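Local coordinates for protein benzoate 1,2-dioxygenase beta subunit (PDB 3E99) that probably serves as the non-catalytic, NTF2-like beta subunit of the oxygenase that dihydroxylates benzoate in the first step of its breakdown, at residues Y132-S137 and P141-K146; L14-R19 and L30-A35; A8-F13 and D105-R110. All coordinates share one frame; numbering follows the deposited sequence. Where two conformers were deposited one is given.

Interaction 1 of 3, residues Y132-S137 and P141-K146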
loop_
_atom_site.group_PDB
_atom_site.type_symbol
_atom_site.label_atom_id
_atom_site.label_comp_id
_atom_site.label_asym_id
_atom_site.label_seq_id
_atom_site.Cartn_x
_atom_site.Cartn_y
_atom_site.Cartn_z
ATOM N N TYR A 132 4.784 7.746 14.728
ATOM C CA TYR A 132 6.033 8.495 14.733
ATOM C C TYR A 132 5.791 9.930 15.238
ATOM O O TYR A 132 4.816 10.556 14.854
ATOM C CB TYR A 132 6.600 8.597 13.327
ATOM C CG TYR A 132 7.397 7.446 12.764
ATOM C CD1 TYR A 132 7.125 6.125 13.096
ATOM C CD2 TYR A 132 8.318 7.692 11.727
ATOM C CE1 TYR A 132 7.847 5.086 12.510
ATOM C CE2 TYR A 132 8.994 6.664 11.096
ATOM C CZ TYR A 132 8.781 5.373 11.499
ATOM O OH TYR A 132 9.485 4.363 10.875
ATOM N N ALA A 133 6.689 10.437 16.083
ATOM C CA ALA A 133 6.862 11.882 16.290
ATOM C C ALA A 133 8.156 12.280 15.612
ATOM O O ALA A 133 9.213 11.688 15.889
ATOM C CB ALA A 133 6.928 12.220 17.779
ATOM N N ILE A 134 8.080 13.277 14.739
ATOM C CA ILE A 134 9.196 13.660 13.893
ATOM C C ILE A 134 9.444 15.158 14.044
ATOM O O ILE A 134 8.530 15.952 13.847
ATOM C CB ILE A 134 8.906 13.380 12.408
ATOM C CG1 ILE A 134 8.500 11.932 12.169
ATOM C CG2 ILE A 134 10.118 13.734 11.567
ATOM C CD1 ILE A 134 7.686 11.734 10.903
ATOM N N ASP A 135 10.689 15.513 14.350
ATOM C CA ASP A 135 11.131 16.894 14.504
ATOM C C ASP A 135 11.600 17.466 13.173
ATOM O O ASP A 135 12.597 16.996 12.573
ATOM C CB ASP A 135 12.273 16.935 15.524
ATOM C CG ASP A 135 12.815 18.341 15.765
ATOM O OD1 ASP A 135 12.247 19.350 15.277
ATOM O OD2 ASP A 135 13.830 18.414 16.459
ATOM N N PHE A 136 10.849 18.434 12.657
ATOM C CA PHE A 136 11.214 19.084 11.406
ATOM C C PHE A 136 11.932 20.427 11.580
ATOM O O PHE A 136 12.087 21.177 10.614
ATOM C CB PHE A 136 9.986 19.277 10.520
ATOM C CG PHE A 136 9.473 18.004 9.881
ATOM C CD1 PHE A 136 8.587 17.168 10.557
ATOM C CD2 PHE A 136 9.858 17.658 8.591
ATOM C CE1 PHE A 136 8.099 16.027 9.969
ATOM C CE2 PHE A 136 9.343 16.505 7.991
ATOM C CZ PHE A 136 8.491 15.694 8.688
ATOM N N SER A 137 12.415 20.720 12.777
ATOM C CA SER A 137 13.061 22.011 13.036
ATOM C C SER A 137 14.433 22.187 12.336
ATOM O O SER A 137 14.783 23.297 11.934
ATOM C CB SER A 137 13.206 22.223 14.535
ATOM O OG SER A 137 14.041 21.242 15.096
ATOM N N PRO A 141 14.705 16.102 8.563
ATOM C CA PRO A 141 13.827 15.648 9.643
ATOM C C PRO A 141 14.495 14.619 10.535
ATOM O O PRO A 141 15.373 13.905 10.068
ATOM C CB PRO A 141 12.637 15.013 8.884
ATOM C CG PRO A 141 12.689 15.660 7.546
ATOM C CD PRO A 141 14.133 15.762 7.245
ATOM N N LYS A 142 14.058 14.541 11.800
ATOM C CA LYS A 142 14.630 13.617 12.762
ATOM C C LYS A 142 13.532 12.997 13.603
ATOM O O LYS A 142 12.735 13.705 14.240
ATOM C CB LYS A 142 15.626 14.325 13.696
ATOM C CG LYS A 142 16.852 14.956 13.056
ATOM C CD LYS A 142 17.958 13.911 12.776
ATOM C CE LYS A 142 19.156 14.467 12.043
ATOM N NZ LYS A 142 20.291 13.452 12.012
ATOM N N ILE A 143 13.456 11.672 13.572
ATOM C CA ILE A 143 12.526 10.947 14.426
ATOM C C ILE A 143 12.854 11.144 15.910
ATOM O O ILE A 143 13.960 10.876 16.349
ATOM C CB ILE A 143 12.502 9.444 14.109
ATOM C CG1 ILE A 143 11.941 9.238 12.659
ATOM C CG2 ILE A 143 11.690 8.723 15.206
ATOM C CD1 ILE A 143 12.302 7.955 11.975
ATOM N N VAL A 144 11.866 11.588 16.676
ATOM C CA VAL A 144 12.006 11.790 18.137
ATOM C C VAL A 144 11.445 10.579 18.883
ATOM O O VAL A 144 11.964 10.185 19.917
ATOM C CB VAL A 144 11.241 13.043 18.593
ATOM C CG1 VAL A 144 11.209 13.100 20.094
ATOM C CG2 VAL A 144 11.887 14.296 18.013
ATOM N N SER A 145 10.417 9.944 18.326
ATOM C CA SER A 145 9.830 8.742 18.923
ATOM C C SER A 145 9.213 7.828 17.855
ATOM O O SER A 145 8.528 8.298 16.967
ATOM C CB SER A 145 8.763 9.137 19.964
ATOM O OG SER A 145 7.825 8.085 20.207
ATOM N N LYS A 146 9.484 6.522 17.953
ATOM C CA LYS A 146 8.884 5.505 17.124
ATOM C C LYS A 146 8.250 4.400 17.976
ATOM O O LYS A 146 8.881 3.796 18.834
ATOM C CB LYS A 146 9.903 4.948 16.140
ATOM C CG LYS A 146 9.434 3.720 15.347
ATOM C CD LYS A 146 10.294 3.542 14.173
ATOM C CE LYS A 146 10.019 2.192 13.467
ATOM N NZ LYS A 146 10.738 2.173 12.131
#
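A133 meets both V144 and S145 across two antiparallel strands. Its carbonyl oxygen accepts two backbone bonds, from V144 N at 2.8 Å and S145 N at 3.2 Å, while A133 N donates to S145 O. Further along, D135 and K142 form a hydrogen-bonded pair, with D135 N 2.7 Å from K142 O. The face carrying Y132, I134, I143 and K146 is buried. There K146 runs alongside the Y132 ring, CG anti to the backbone N (chi1 172°) and the chain extended beyond it, which lays CD 3.3 Å from Y132 CE1 and brings NZ to Y132 OH at 2.8 Å. I143 CD1 approaches the ring at CE2. At the far end P141 CB sits over the face of the F136 ring, 4.1 Å from its centroid.

Around this shell, Y132 OH also bonds E17 OE1, and K146 NZ bonds Y33 OH and I164 O. D135 OD2 pairs with R34; OD1 accepts S137 N, closing an Asx turn, and also S137 OG, both from the same face of the carboxylate. V144 and S145, both opposite A133, form a classic beta bulge that shifts the register by one before I134, in the hairpin of strands 122-135 and 142-150 of the curved NTF2-like sheet.

Interaction 2 of 3, residues L14-R19 and L30-A35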
loop_
_atom_site.group_PDB
_atom_site.type_symbol
_atom_site.label_atom_id
_atom_site.label_comp_id
_atom_site.label_asym_id
_atom_site.label_seq_id
_atom_site.Cartn_x
_atom_site.Cartn_y
_atom_site.Cartn_z
ATOM N N LEU A 14 8.906 9.491 5.482
ATOM C CA LEU A 14 8.618 8.098 5.780
ATOM C C LEU A 14 9.115 7.163 4.651
ATOM O O LEU A 14 9.616 6.069 4.925
ATOM C CB LEU A 14 7.118 7.854 6.055
ATOM C CG LEU A 14 6.415 8.529 7.248
ATOM C CD1 LEU A 14 4.901 8.220 7.294
ATOM C CD2 LEU A 14 7.140 8.103 8.556
ATOM N N TYR A 15 8.947 7.581 3.393
ATOM C CA TYR A 15 9.365 6.758 2.287
ATOM C C TYR A 15 10.889 6.668 2.282
ATOM O O TYR A 15 11.428 5.618 2.051
ATOM C CB TYR A 15 8.848 7.279 0.944
ATOM C CG TYR A 15 7.314 7.396 0.861
ATOM C CD1 TYR A 15 6.470 6.749 1.776
ATOM C CD2 TYR A 15 6.734 8.183 -0.095
ATOM C CE1 TYR A 15 5.094 6.841 1.694
ATOM C CE2 TYR A 15 5.355 8.316 -0.186
ATOM C CZ TYR A 15 4.538 7.646 0.716
ATOM O OH TYR A 15 3.183 7.815 0.594
ATOM N N ARG A 16 11.575 7.789 2.522
ATOM C CA ARG A 16 13.029 7.792 2.542
ATOM C C ARG A 16 13.562 6.924 3.677
ATOM O O ARG A 16 14.435 6.089 3.462
ATOM C CB ARG A 16 13.570 9.224 2.706
ATOM C CG ARG A 16 15.071 9.251 2.856
ATOM C CD ARG A 16 15.718 10.591 2.521
ATOM N NE ARG A 16 17.161 10.360 2.499
ATOM C CZ ARG A 16 17.981 10.525 3.526
ATOM N NH1 ARG A 16 17.550 11.017 4.686
ATOM N NH2 ARG A 16 19.252 10.225 3.372
ATOM N N GLU A 17 13.044 7.141 4.890
ATOM C CA GLU A 17 13.499 6.377 6.048
ATOM C C GLU A 17 13.418 4.875 5.814
ATOM O O GLU A 17 14.390 4.145 6.013
ATOM C CB GLU A 17 12.772 6.812 7.309
ATOM C CG GLU A 17 13.250 6.136 8.593
ATOM C CD GLU A 17 12.281 5.122 9.148
ATOM O OE1 GLU A 17 11.045 5.309 9.029
ATOM O OE2 GLU A 17 12.747 4.095 9.689
ATOM N N SER A 18 12.278 4.421 5.329
ATOM C CA SER A 18 12.076 2.997 5.044
ATOM C C SER A 18 12.920 2.511 3.855
ATOM O O SER A 18 13.413 1.375 3.878
ATOM C CB SER A 18 10.567 2.670 4.892
ATOM O OG SER A 18 9.987 3.446 3.886
ATOM N N ARG A 19 13.131 3.357 2.842
ATOM C CA ARG A 19 14.036 3.038 1.745
ATOM C C ARG A 19 15.461 2.781 2.231
ATOM O O ARG A 19 16.163 1.878 1.723
ATOM C CB ARG A 19 14.062 4.145 0.669
ATOM C CG ARG A 19 15.120 3.933 -0.413
ATOM C CD ARG A 19 14.899 4.825 -1.587
ATOM N NE ARG A 19 14.661 6.201 -1.215
ATOM C CZ ARG A 19 15.591 7.070 -0.842
ATOM N NH1 ARG A 19 16.855 6.724 -0.767
ATOM N NH2 ARG A 19 15.256 8.319 -0.587
ATOM N N LEU A 30 20.261 5.611 10.314
ATOM C CA LEU A 30 20.424 6.081 11.676
ATOM C C LEU A 30 20.299 7.566 11.728
ATOM O O LEU A 30 19.814 8.083 12.718
ATOM C CB LEU A 30 21.782 5.653 12.277
ATOM C CG LEU A 30 21.856 4.180 12.673
ATOM C CD1 LEU A 30 23.322 3.668 12.780
ATOM C CD2 LEU A 30 21.023 3.871 13.924
ATOM N N ASP A 31 20.759 8.264 10.689
ATOM C CA ASP A 31 20.661 9.729 10.685
ATOM C C ASP A 31 19.255 10.272 10.508
ATOM O O ASP A 31 19.069 11.472 10.610
ATOM C CB ASP A 31 21.566 10.347 9.622
ATOM C CG ASP A 31 23.001 10.476 10.085
ATOM O OD1 ASP A 31 23.253 10.519 11.319
ATOM O OD2 ASP A 31 23.868 10.532 9.190
ATOM N N CYS A 32 18.269 9.409 10.277
ATOM C CA CYS A 32 16.867 9.843 10.282
ATOM C C CYS A 32 16.326 9.929 11.691
ATOM O O CYS A 32 15.168 10.370 11.867
ATOM C CB CYS A 32 15.974 8.859 9.491
ATOM S SG CYS A 32 16.405 8.722 7.766
ATOM N N TYR A 33 17.135 9.489 12.671
ATOM C CA TYR A 33 16.746 9.437 14.076
ATOM C C TYR A 33 17.527 10.429 14.927
ATOM O O TYR A 33 18.743 10.528 14.821
ATOM C CB TYR A 33 16.906 8.029 14.685
ATOM C CG TYR A 33 15.909 7.016 14.106
ATOM C CD1 TYR A 33 16.098 6.464 12.848
ATOM C CD2 TYR A 33 14.787 6.617 14.828
ATOM C CE1 TYR A 33 15.195 5.536 12.321
ATOM C CE2 TYR A 33 13.888 5.687 14.322
ATOM C CZ TYR A 33 14.056 5.187 13.055
ATOM O OH TYR A 33 13.139 4.257 12.561
ATOM N N ARG A 34 16.815 11.166 15.761
ATOM C CA ARG A 34 17.472 12.095 16.691
ATOM C C ARG A 34 18.273 11.285 17.715
ATOM O O ARG A 34 17.876 10.185 18.113
ATOM C CB ARG A 34 16.456 13.018 17.362
ATOM C CG ARG A 34 16.973 14.436 17.463
ATOM C CD ARG A 34 15.884 15.476 17.725
ATOM N NE ARG A 34 15.275 15.294 19.034
ATOM C CZ ARG A 34 14.377 16.127 19.543
ATOM N NH1 ARG A 34 13.964 17.168 18.840
ATOM N NH2 ARG A 34 13.869 15.906 20.739
ATOM N N ALA A 35 19.406 11.827 18.174
ATOM C CA ALA A 35 20.231 11.082 19.128
ATOM C C ALA A 35 19.418 10.616 20.353
ATOM O O ALA A 35 19.683 9.558 20.918
ATOM C CB ALA A 35 21.446 11.911 19.546
#
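A buried, mixed polar and apolar contact joins helix 7-22 to the turn that leads into the short strand 33-34, and in it E17 meets both C32 and Y33. With CG trans to N (chi1 -176°) and a bend at chi2, the E17 side chain packs its CG on C32 CB at 4.0 Å while the carboxylate turns to Y33. Y33 OH donates to E17 OE2 over 2.9 Å. The two planes are perpendicular: the oxygen lies at the edge of the ring, near its plane, whereas the hydroxyl arrives from above the carboxylate, 64° out of its plane. C32, whose CB is directed toward the helix, brings SG to 4.1 Å from E17 CA. A type I turn from L30 to Y33, closed by Y33 N to L30 O, presents C32 and Y33 together.

Both oxygens of E17 have further partners, OE1 in Y132 OH and OE2 in W29 NE1. K146, which binds Y33 OH and stands in a long, weak ion pair with E17, may favour the ionised carboxylate. Strand 142-150 lies beside the contact, I143 touching both E17 and Y33, while helix 66-82 packs against L30 and Y33.

Interaction 3 of 3, residues A8-F13 and D105-R110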
loop_
_atom_site.group_PDB
_atom_site.type_symbol
_atom_site.label_atom_id
_atom_site.label_comp_id
_atom_site.label_asym_id
_atom_site.label_seq_id
_atom_site.Cartn_x
_atom_site.Cartn_y
_atom_site.Cartn_z
ATOM N N ALA A 8 2.254 15.401 2.708
ATOM C CA ALA A 8 3.183 14.986 1.669
ATOM C C ALA A 8 4.641 15.097 2.105
ATOM O O ALA A 8 5.435 14.221 1.798
ATOM C CB ALA A 8 2.939 15.710 0.350
ATOM N N ASP A 9 4.991 16.159 2.831
ATOM C CA ASP A 9 6.348 16.275 3.360
ATOM C C ASP A 9 6.669 15.124 4.331
ATOM O O ASP A 9 7.766 14.552 4.315
ATOM C CB ASP A 9 6.531 17.596 4.068
ATOM C CG ASP A 9 6.400 18.763 3.146
ATOM O OD1 ASP A 9 6.861 18.673 1.979
ATOM O OD2 ASP A 9 5.802 19.756 3.590
ATOM N N ILE A 10 5.707 14.810 5.186
ATOM C CA ILE A 10 5.845 13.715 6.122
ATOM C C ILE A 10 5.989 12.374 5.402
ATOM O O ILE A 10 6.832 11.571 5.759
ATOM C CB ILE A 10 4.687 13.681 7.148
ATOM C CG1 ILE A 10 4.655 14.965 8.008
ATOM C CG2 ILE A 10 4.806 12.431 8.075
ATOM C CD1 ILE A 10 3.374 15.198 8.801
ATOM N N GLN A 11 5.146 12.128 4.392
ATOM C CA GLN A 11 5.197 10.910 3.589
ATOM C C GLN A 11 6.558 10.763 2.886
ATOM O O GLN A 11 7.163 9.682 2.870
ATOM C CB GLN A 11 4.006 10.872 2.601
ATOM C CG GLN A 11 2.680 10.566 3.300
ATOM C CD GLN A 11 1.461 10.669 2.398
ATOM O OE1 GLN A 11 1.325 11.608 1.630
ATOM N NE2 GLN A 11 0.561 9.712 2.512
ATOM N N ALA A 12 7.089 11.867 2.384
ATOM C CA ALA A 12 8.362 11.838 1.686
ATOM C C ALA A 12 9.428 11.323 2.628
ATOM O O ALA A 12 10.257 10.477 2.266
ATOM C CB ALA A 12 8.722 13.238 1.133
ATOM N N PHE A 13 9.394 11.818 3.861
ATOM C CA PHE A 13 10.308 11.378 4.884
ATOM C C PHE A 13 10.151 9.917 5.277
ATOM O O PHE A 13 11.161 9.171 5.388
ATOM C CB PHE A 13 10.164 12.209 6.121
ATOM C CG PHE A 13 11.044 11.750 7.225
ATOM C CD1 PHE A 13 12.415 11.863 7.107
ATOM C CD2 PHE A 13 10.506 11.150 8.359
ATOM C CE1 PHE A 13 13.226 11.425 8.109
ATOM C CE2 PHE A 13 11.318 10.697 9.347
ATOM C CZ PHE A 13 12.677 10.816 9.221
ATOM N N ASP A 105 7.421 22.397 15.536
ATOM C CA ASP A 105 7.948 21.688 14.372
ATOM C C ASP A 105 7.988 20.165 14.595
ATOM O O ASP A 105 8.568 19.435 13.772
ATOM C CB ASP A 105 9.350 22.200 14.046
ATOM C CG ASP A 105 9.348 23.613 13.456
ATOM O OD1 ASP A 105 8.461 23.919 12.620
ATOM O OD2 ASP A 105 10.250 24.391 13.824
ATOM N N VAL A 106 7.387 19.692 15.700
ATOM C CA VAL A 106 7.267 18.263 15.951
ATOM C C VAL A 106 5.880 17.766 15.538
ATOM O O VAL A 106 4.845 18.149 16.113
ATOM C CB VAL A 106 7.545 17.854 17.385
ATOM C CG1 VAL A 106 7.515 16.342 17.479
ATOM C CG2 VAL A 106 8.933 18.401 17.904
ATOM N N HIS A 107 5.896 16.861 14.570
ATOM C CA HIS A 107 4.696 16.367 13.920
ATOM C C HIS A 107 4.517 14.902 14.257
ATOM O O HIS A 107 5.470 14.134 14.174
ATOM C CB HIS A 107 4.816 16.567 12.416
ATOM C CG HIS A 107 4.661 17.993 11.995
ATOM N ND1 HIS A 107 3.465 18.507 11.561
ATOM C CD2 HIS A 107 5.548 19.019 11.968
ATOM C CE1 HIS A 107 3.614 19.791 11.289
ATOM N NE2 HIS A 107 4.868 20.129 11.527
ATOM N N THR A 108 3.314 14.531 14.693
ATOM C CA THR A 108 3.015 13.168 15.073
ATOM C C THR A 108 2.005 12.583 14.088
ATOM O O THR A 108 0.959 13.192 13.828
ATOM C CB THR A 108 2.480 13.105 16.523
ATOM O OG1 THR A 108 3.449 13.656 17.436
ATOM C CG2 THR A 108 2.185 11.654 16.957
ATOM N N VAL A 109 2.321 11.393 13.545
ATOM C CA VAL A 109 1.490 10.719 12.553
ATOM C C VAL A 109 1.362 9.240 12.924
ATOM O O VAL A 109 2.219 8.695 13.647
ATOM C CB VAL A 109 2.115 10.818 11.145
ATOM C CG1 VAL A 109 2.189 12.317 10.701
ATOM C CG2 VAL A 109 3.502 10.201 11.154
ATOM N N ARG A 110 0.319 8.595 12.433
ATOM C CA ARG A 110 0.206 7.136 12.514
ATOM C C ARG A 110 0.032 6.577 11.134
ATOM O O ARG A 110 -0.419 7.282 10.203
ATOM C CB ARG A 110 -0.964 6.714 13.376
ATOM C CG ARG A 110 -2.314 7.017 12.808
ATOM C CD ARG A 110 -3.399 6.496 13.646
ATOM N NE ARG A 110 -3.543 5.053 13.595
ATOM C CZ ARG A 110 -4.113 4.337 14.558
ATOM N NH1 ARG A 110 -4.592 4.914 15.658
ATOM N NH2 ARG A 110 -4.253 3.034 14.406
#
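I10 and V109 point at each other tip to tip, the isoleucine coming from helix 7-22 and the valine from strand 106-119. Two branches of I10 share the work. CD1 comes to 3.6 Å from V109 CG1, and CG2 lies 3.7 Å from the same methyl, so V109 CG1 sits against both ends of the forked side chain. With chi1 at -62°, CG2 of I10 lies opposite the backbone N, and an extended chi2 carries CD1 out to the valine. V109 CG2 adds a longer approach, 4.0 Å from I10 CG2.

H107 is met differently. Its side chain crosses that of I10 at about a right angle, and I10 CD1 lies 4.1 Å from H107 CB. No hydrogen bond spans the two segments, and the nearest CA atoms, those of I10 and H107, remain 8.3 Å apart, so the two segments meet through side chains.

H107 and V109 are alternate residues directed at the helix, and T108 between them points away. Helix 7-22 thus lies over the sheet where strand 106-119 runs between strands 89-103 and 122-135, with F13, one turn on from I10, packing on I134 of the latter strand and on P141.

Helix 7-22 serves both interaction 2 and interaction 3, meeting the turn before strand 33-34 in one and strand 106-119 in the other. Interaction 1 lies between them: backbone bonds from I134 to H107 and F136 to D105 join it to interaction 3 as neighbouring strands, while polar side-chain bonds join it to interaction 2. Their chemistry differs accordingly. Interaction 1 is mostly backbone pairing, buried on one face and partly exposed on the other; interaction 2 is buried and centred on a carboxylate; interaction 3 is buried and purely apolar in its touching atoms. F13, on the helix segment of interaction 3, packs on P141 of interaction 1 and touches C32 of interaction 2.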